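Local coordinates for levoglucosan dehydrogenase (Pseudarthrobacter phenanthrenivorans, PDB 6A3F), which catalyses the NAD(+)-dependent oxidation of levoglucosan (1,6-anhydro-beta-D-glucose) to 3-dehydrolevoglucosan, working as a homotetramer, at residues I174-G179 and G277-V282; Y220-F225 and I272-G277. All blocks are in the same frame, centred on the assembly; numbering follows the deposited sequence.

Contact 1. Residues I174-G179 and G277-V282; sequences ILSFRG and GAVGSV
Arg178 and Ser281 pair across the only parallel step in the large mixed sheet of the C-terminal substrate-binding domain, where residues 174-179 and 279-282 run side by side at 4°. Alternate backbone bonds zip the strands together: Phe177 N donates to Val279 O at 3.0 Å and Gly179 N to Ser281 O at 2.9 Å, both in the carbonyl plane. One face carries Ser176, Val279, Arg178 and Ser281, mostly polar, as suits a subunit boundary; Ser176, Val279 and Ser281 pack on the second subunit. Ser176 OG rests against Val279 CG2, but its hydrogen bond goes to Glu267 of the second subunit. On the other face Phe177 swings out with CG anti to the backbone N (chi1 170°), and its edge meets Val282 at CE1–CG2 4.0 Å; helix 206-221 lies beyond both. Gly179, with no side chain, lets the Phe177 ring lie close against its own strand. Arg178 bends at chi2 (59°), which brings its head back over the neighbouring strand, while NH2 goes on to a salt bridge with Glu283. Its NH1 donates to Ser281 OG at 2.9 Å, near the guanidinium plane, and that OG also lies 2.7 Å from a water.

Contact 2. Residues Y220-F225 and I272-G277; sequences YLVGEF and IRFANG
Phe225, Phe274 and Val222 bring the end of helix 206-221 and the start of strand 225-233 against the end of strand 267-274. The two phenyl side chains lie side by side and point the same way, yet their rings are turned 71° apart. Phe274 directs its edge at the face of Phe225 in a T-shaped stack, with centroids 5.3 Å apart. Val222 presses on Phe274 from a different direction: CG1, anti to the backbone N (chi1 -177°), sits over the middle of the ring, 3.5 Å from its centroid. The opposite face is taken by CG2 of Ile272, so Phe274 is held flat between two methyl groups. That same CG2 also reaches a face of Phe225, nearer the rim, and Ile272 CD1 continues along the ring to Phe225 CE2 at 3.7 Å. Branched aliphatic residues suit these places because their methyls can settle on flat rings.

The backbone supplies the polar part. Ala275 N donates to Glu224 O at 2.8 Å, the donor N lying 29° out of the carbonyl plane; a water donates to the same oxygen and accepts from Asn276 N. Small Ala275 lets its CB come close to that carbonyl, while the carboxylate of Glu224 turns to a salt bridge with Arg219. Gly223, with positive phi, takes the chain out of the helix. Phe225 and Phe274 form a non-hydrogen-bonded antiparallel pair, and residues 274-277 make a type I turn: a helix-to-strand connection packed on a tight beta hairpin.

In the fold
From the N terminus the chain passes through the nucleotide-binding Rossmann domain before entering the C-terminal sheet at strand 174-182. Helix 206-221 follows, and its end leads through residues 222-224 into strand 225-233. Contact 2 closes the loop from there to strand 267-274; after the turn the chain returns as strand 279-285, where contact 1 closes a longer loop back to 174-179, with contact 2 nested inside it. The two contacts share Gly277 and have centres about 7 Å apart. Contact 1 pairs 174-182 with 279-285, contact 2 pairs 225-233 with 267-274, and the hairpin of 267-274 and 279-285 bridges them; Phe177 packs on both Phe274 and Val222. Both also touch the second subunit.

Contact 1. Residues I174-G179 and G277-V282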
loop_
_atom_site.group_PDB
_atom_site.type_symbol
_atom_site.label_atom_id
_atom_site.label_comp_id
_atom_site.label_asym_id
_atom_site.label_seq_id
_atom_site.Cartn_x
_atom_site.Cartn_y
_atom_site.Cartn_z
ATOM N N ILE B 174 -3.586 -7.026 25.381
ATOM C CA ILE B 174 -2.676 -7.570 24.376
ATOM C C ILE B 174 -2.495 -9.091 24.540
ATOM O O ILE B 174 -2.168 -9.551 25.631
ATOM C CB ILE B 174 -1.343 -6.820 24.438
ATOM C CG1 ILE B 174 -1.539 -5.347 24.064
ATOM C CG2 ILE B 174 -0.311 -7.541 23.576
ATOM C CD1 ILE B 174 -0.300 -4.509 24.153
ATOM N N LEU B 175 -2.602 -9.837 23.423
ATOM C CA LEU B 175 -2.401 -11.271 23.364
ATOM C C LEU B 175 -1.054 -11.609 22.709
ATOM O O LEU B 175 -0.363 -12.530 23.163
ATOM C CB LEU B 175 -3.524 -11.901 22.563
ATOM C CG LEU B 175 -4.919 -11.524 23.009
ATOM C CD1 LEU B 175 -5.934 -12.209 22.118
ATOM C CD2 LEU B 175 -5.094 -11.827 24.503
ATOM N N SER B 176 -0.737 -10.934 21.582
ATOM C CA SER B 176 0.325 -11.390 20.719
ATOM C C SER B 176 1.018 -10.170 20.084
ATOM O O SER B 176 0.392 -9.163 19.729
ATOM C CB SER B 176 -0.220 -12.366 19.695
ATOM O OG SER B 176 0.794 -13.178 19.122
ATOM N N PHE B 177 2.364 -10.258 20.004
ATOM C CA PHE B 177 3.227 -9.227 19.451
ATOM C C PHE B 177 4.182 -9.864 18.440
ATOM O O PHE B 177 4.762 -10.927 18.678
ATOM C CB PHE B 177 4.030 -8.522 20.566
ATOM C CG PHE B 177 5.136 -7.584 20.117
ATOM C CD1 PHE B 177 6.386 -8.068 19.761
ATOM C CD2 PHE B 177 4.917 -6.220 19.993
ATOM C CE1 PHE B 177 7.375 -7.207 19.309
ATOM C CE2 PHE B 177 5.923 -5.360 19.597
ATOM C CZ PHE B 177 7.152 -5.854 19.233
ATOM N N ARG B 178 4.337 -9.183 17.308
ATOM C CA ARG B 178 5.293 -9.549 16.242
ATOM C C ARG B 178 6.107 -8.286 16.002
ATOM O O ARG B 178 5.511 -7.252 15.702
ATOM C CB ARG B 178 4.588 -10.064 14.967
ATOM C CG ARG B 178 5.504 -10.233 13.746
ATOM C CD ARG B 178 6.665 -11.215 14.029
ATOM N NE ARG B 178 7.445 -11.507 12.833
ATOM C CZ ARG B 178 8.455 -12.352 12.741
ATOM N NH1 ARG B 178 8.828 -13.074 13.795
ATOM N NH2 ARG B 178 9.088 -12.425 11.578
ATOM N N GLY B 179 7.429 -8.349 16.096
ATOM C CA GLY B 179 8.227 -7.173 15.756
ATOM C C GLY B 179 9.421 -7.542 14.904
ATOM O O GLY B 179 10.030 -8.617 15.091
ATOM N N GLY B 277 1.763 -12.707 30.302
ATOM C CA GLY B 277 1.085 -13.851 29.705
ATOM C C GLY B 277 0.897 -13.723 28.195
ATOM O O GLY B 277 0.535 -14.712 27.532
ATOM N N ALA B 278 1.151 -12.550 27.622
ATOM C CA ALA B 278 1.177 -12.432 26.141
ATOM C C ALA B 278 2.330 -13.243 25.555
ATOM O O ALA B 278 3.263 -13.662 26.277
ATOM C CB ALA B 278 1.263 -10.998 25.716
ATOM N N VAL B 279 2.244 -13.486 24.251
ATOM C CA VAL B 279 3.275 -14.199 23.531
ATOM C C VAL B 279 3.754 -13.305 22.383
ATOM O O VAL B 279 3.123 -12.313 22.031
ATOM C CB VAL B 279 2.806 -15.555 22.985
ATOM C CG1 VAL B 279 2.407 -16.549 24.087
ATOM C CG2 VAL B 279 1.685 -15.409 21.961
ATOM N N GLY B 280 4.901 -13.622 21.825
ATOM C CA GLY B 280 5.340 -12.861 20.654
ATOM C C GLY B 280 6.615 -13.401 20.031
ATOM O O GLY B 280 7.159 -14.433 20.403
ATOM N N SER B 281 7.140 -12.616 19.104
ATOM C CA SER B 281 8.347 -12.998 18.391
ATOM C C SER B 281 8.972 -11.729 17.798
ATOM O O SER B 281 8.253 -10.758 17.556
ATOM C CB SER B 281 8.118 -14.088 17.361
ATOM O OG SER B 281 7.416 -13.648 16.208
ATOM N N VAL B 282 10.308 -11.723 17.758
ATOM C CA VAL B 282 11.134 -10.653 17.197
ATOM C C VAL B 282 12.096 -11.275 16.173
ATOM O O VAL B 282 12.689 -12.356 16.414
ATOM C CB VAL B 282 11.894 -9.871 18.290
ATOM C CG1 VAL B 282 13.039 -9.051 17.688
ATOM C CG2 VAL B 282 10.971 -8.990 19.108
HETATM O O HOH W 1 4.873 -13.118 16.825
#

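Contact 2. Residues Y220-F225 and I272-G277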
loop_
_atom_site.group_PDB
_atom_site.type_symbol
_atom_site.label_atom_id
_atom_site.label_comp_id
_atom_site.label_asym_id
_atom_site.label_seq_id
_atom_site.Cartn_x
_atom_site.Cartn_y
_atom_site.Cartn_z
ATOM N N TYR B 220 8.058 -1.408 25.749
ATOM C CA TYR B 220 7.289 -0.144 25.859
ATOM C C TYR B 220 5.779 -0.401 25.668
ATOM O O TYR B 220 4.929 0.131 26.395
ATOM C CB TYR B 220 7.870 0.872 24.873
ATOM C CG TYR B 220 7.167 2.199 24.730
ATOM C CD1 TYR B 220 6.876 2.992 25.835
ATOM C CD2 TYR B 220 6.763 2.660 23.486
ATOM C CE1 TYR B 220 6.244 4.222 25.709
ATOM C CE2 TYR B 220 6.152 3.905 23.335
ATOM C CZ TYR B 220 5.886 4.684 24.449
ATOM O OH TYR B 220 5.278 5.889 24.292
ATOM N N LEU B 221 5.445 -1.160 24.658
ATOM C CA LEU B 221 4.079 -1.309 24.231
ATOM C C LEU B 221 3.431 -2.518 24.914
ATOM O O LEU B 221 2.196 -2.508 25.053
ATOM C CB LEU B 221 4.021 -1.509 22.699
ATOM C CG LEU B 221 4.584 -0.350 21.878
ATOM C CD1 LEU B 221 4.702 -0.748 20.408
ATOM C CD2 LEU B 221 3.746 0.902 22.032
ATOM N N VAL B 222 4.184 -3.608 25.186
ATOM C CA VAL B 222 3.592 -4.867 25.692
ATOM C C VAL B 222 3.919 -5.047 27.187
ATOM O O VAL B 222 3.008 -5.179 28.011
ATOM C CB VAL B 222 4.047 -6.101 24.901
ATOM C CG1 VAL B 222 3.382 -7.375 25.383
ATOM C CG2 VAL B 222 3.776 -5.908 23.427
ATOM N N GLY B 223 5.222 -5.093 27.518
ATOM C CA GLY B 223 5.688 -5.267 28.914
ATOM C C GLY B 223 6.986 -6.071 28.965
ATOM O O GLY B 223 7.669 -6.283 27.923
ATOM N N GLU B 224 7.322 -6.565 30.167
ATOM C CA GLU B 224 8.586 -7.214 30.362
ATOM C C GLU B 224 8.544 -8.620 29.772
ATOM O O GLU B 224 7.524 -9.265 29.696
ATOM C CB GLU B 224 8.927 -7.307 31.857
ATOM C CG GLU B 224 9.092 -5.980 32.554
ATOM C CD GLU B 224 10.351 -5.189 32.205
ATOM O OE1 GLU B 224 11.098 -5.588 31.266
ATOM O OE2 GLU B 224 10.542 -4.123 32.836
ATOM N N PHE B 225 9.722 -9.117 29.449
ATOM C CA PHE B 225 9.909 -10.422 28.952
ATOM C C PHE B 225 10.062 -11.428 30.108
ATOM O O PHE B 225 10.813 -11.188 31.051
ATOM C CB PHE B 225 11.189 -10.482 28.108
ATOM C CG PHE B 225 11.151 -9.840 26.739
ATOM C CD1 PHE B 225 10.448 -8.669 26.515
ATOM C CD2 PHE B 225 11.822 -10.413 25.673
ATOM C CE1 PHE B 225 10.473 -8.054 25.266
ATOM C CE2 PHE B 225 11.818 -9.811 24.423
ATOM C CZ PHE B 225 11.160 -8.622 24.225
ATOM N N ILE B 272 8.965 -15.306 22.326
ATOM C CA ILE B 272 8.927 -14.582 23.567
ATOM C C ILE B 272 7.682 -15.003 24.343
ATOM O O ILE B 272 6.577 -15.137 23.782
ATOM C CB ILE B 272 8.872 -13.067 23.338
ATOM C CG1 ILE B 272 10.023 -12.562 22.470
ATOM C CG2 ILE B 272 8.726 -12.297 24.655
ATOM C CD1 ILE B 272 9.693 -11.253 21.797
ATOM N N ARG B 273 7.900 -15.252 25.643
ATOM C CA ARG B 273 6.809 -15.269 26.571
ATOM C C ARG B 273 6.926 -14.009 27.416
ATOM O O ARG B 273 7.936 -13.779 28.094
ATOM C CB ARG B 273 6.780 -16.546 27.420
ATOM C CG ARG B 273 5.740 -16.470 28.536
ATOM C CD ARG B 273 4.273 -16.570 28.066
ATOM N NE ARG B 273 4.090 -17.899 27.480
ATOM C CZ ARG B 273 2.956 -18.345 26.968
ATOM N NH1 ARG B 273 1.858 -17.604 27.057
ATOM N NH2 ARG B 273 2.943 -19.503 26.347
ATOM N N PHE B 274 5.883 -13.200 27.403
ATOM C CA PHE B 274 5.890 -12.001 28.172
ATOM C C PHE B 274 5.491 -12.314 29.633
ATOM O O PHE B 274 4.686 -13.224 29.865
ATOM C CB PHE B 274 4.931 -10.964 27.576
ATOM C CG PHE B 274 5.430 -10.355 26.289
ATOM C CD1 PHE B 274 6.301 -9.275 26.311
ATOM C CD2 PHE B 274 5.060 -10.911 25.070
ATOM C CE1 PHE B 274 6.761 -8.734 25.119
ATOM C CE2 PHE B 274 5.509 -10.352 23.878
ATOM C CZ PHE B 274 6.365 -9.270 23.916
ATOM N N ALA B 275 5.999 -11.496 30.548
ATOM C CA ALA B 275 5.636 -11.542 31.998
ATOM C C ALA B 275 4.115 -11.485 32.181
ATOM O O ALA B 275 3.608 -12.202 33.020
ATOM C CB ALA B 275 6.311 -10.436 32.773
ATOM N N ASN B 276 3.393 -10.691 31.388
ATOM C CA ASN B 276 1.951 -10.538 31.554
ATOM C C ASN B 276 1.150 -11.664 30.868
ATOM O O ASN B 276 -0.064 -11.594 30.892
ATOM C CB ASN B 276 1.534 -9.157 31.070
ATOM C CG ASN B 276 1.682 -8.987 29.569
ATOM O OD1 ASN B 276 1.766 -9.970 28.853
ATOM N ND2 ASN B 276 1.722 -7.739 29.132
ATOM N N GLY B 277 1.763 -12.707 30.302
ATOM C CA GLY B 277 1.085 -13.851 29.705
ATOM C C GLY B 277 0.897 -13.723 28.195
ATOM O O GLY B 277 0.535 -14.712 27.532
HETATM O O HOH W 2 4.840 -8.656 30.206
#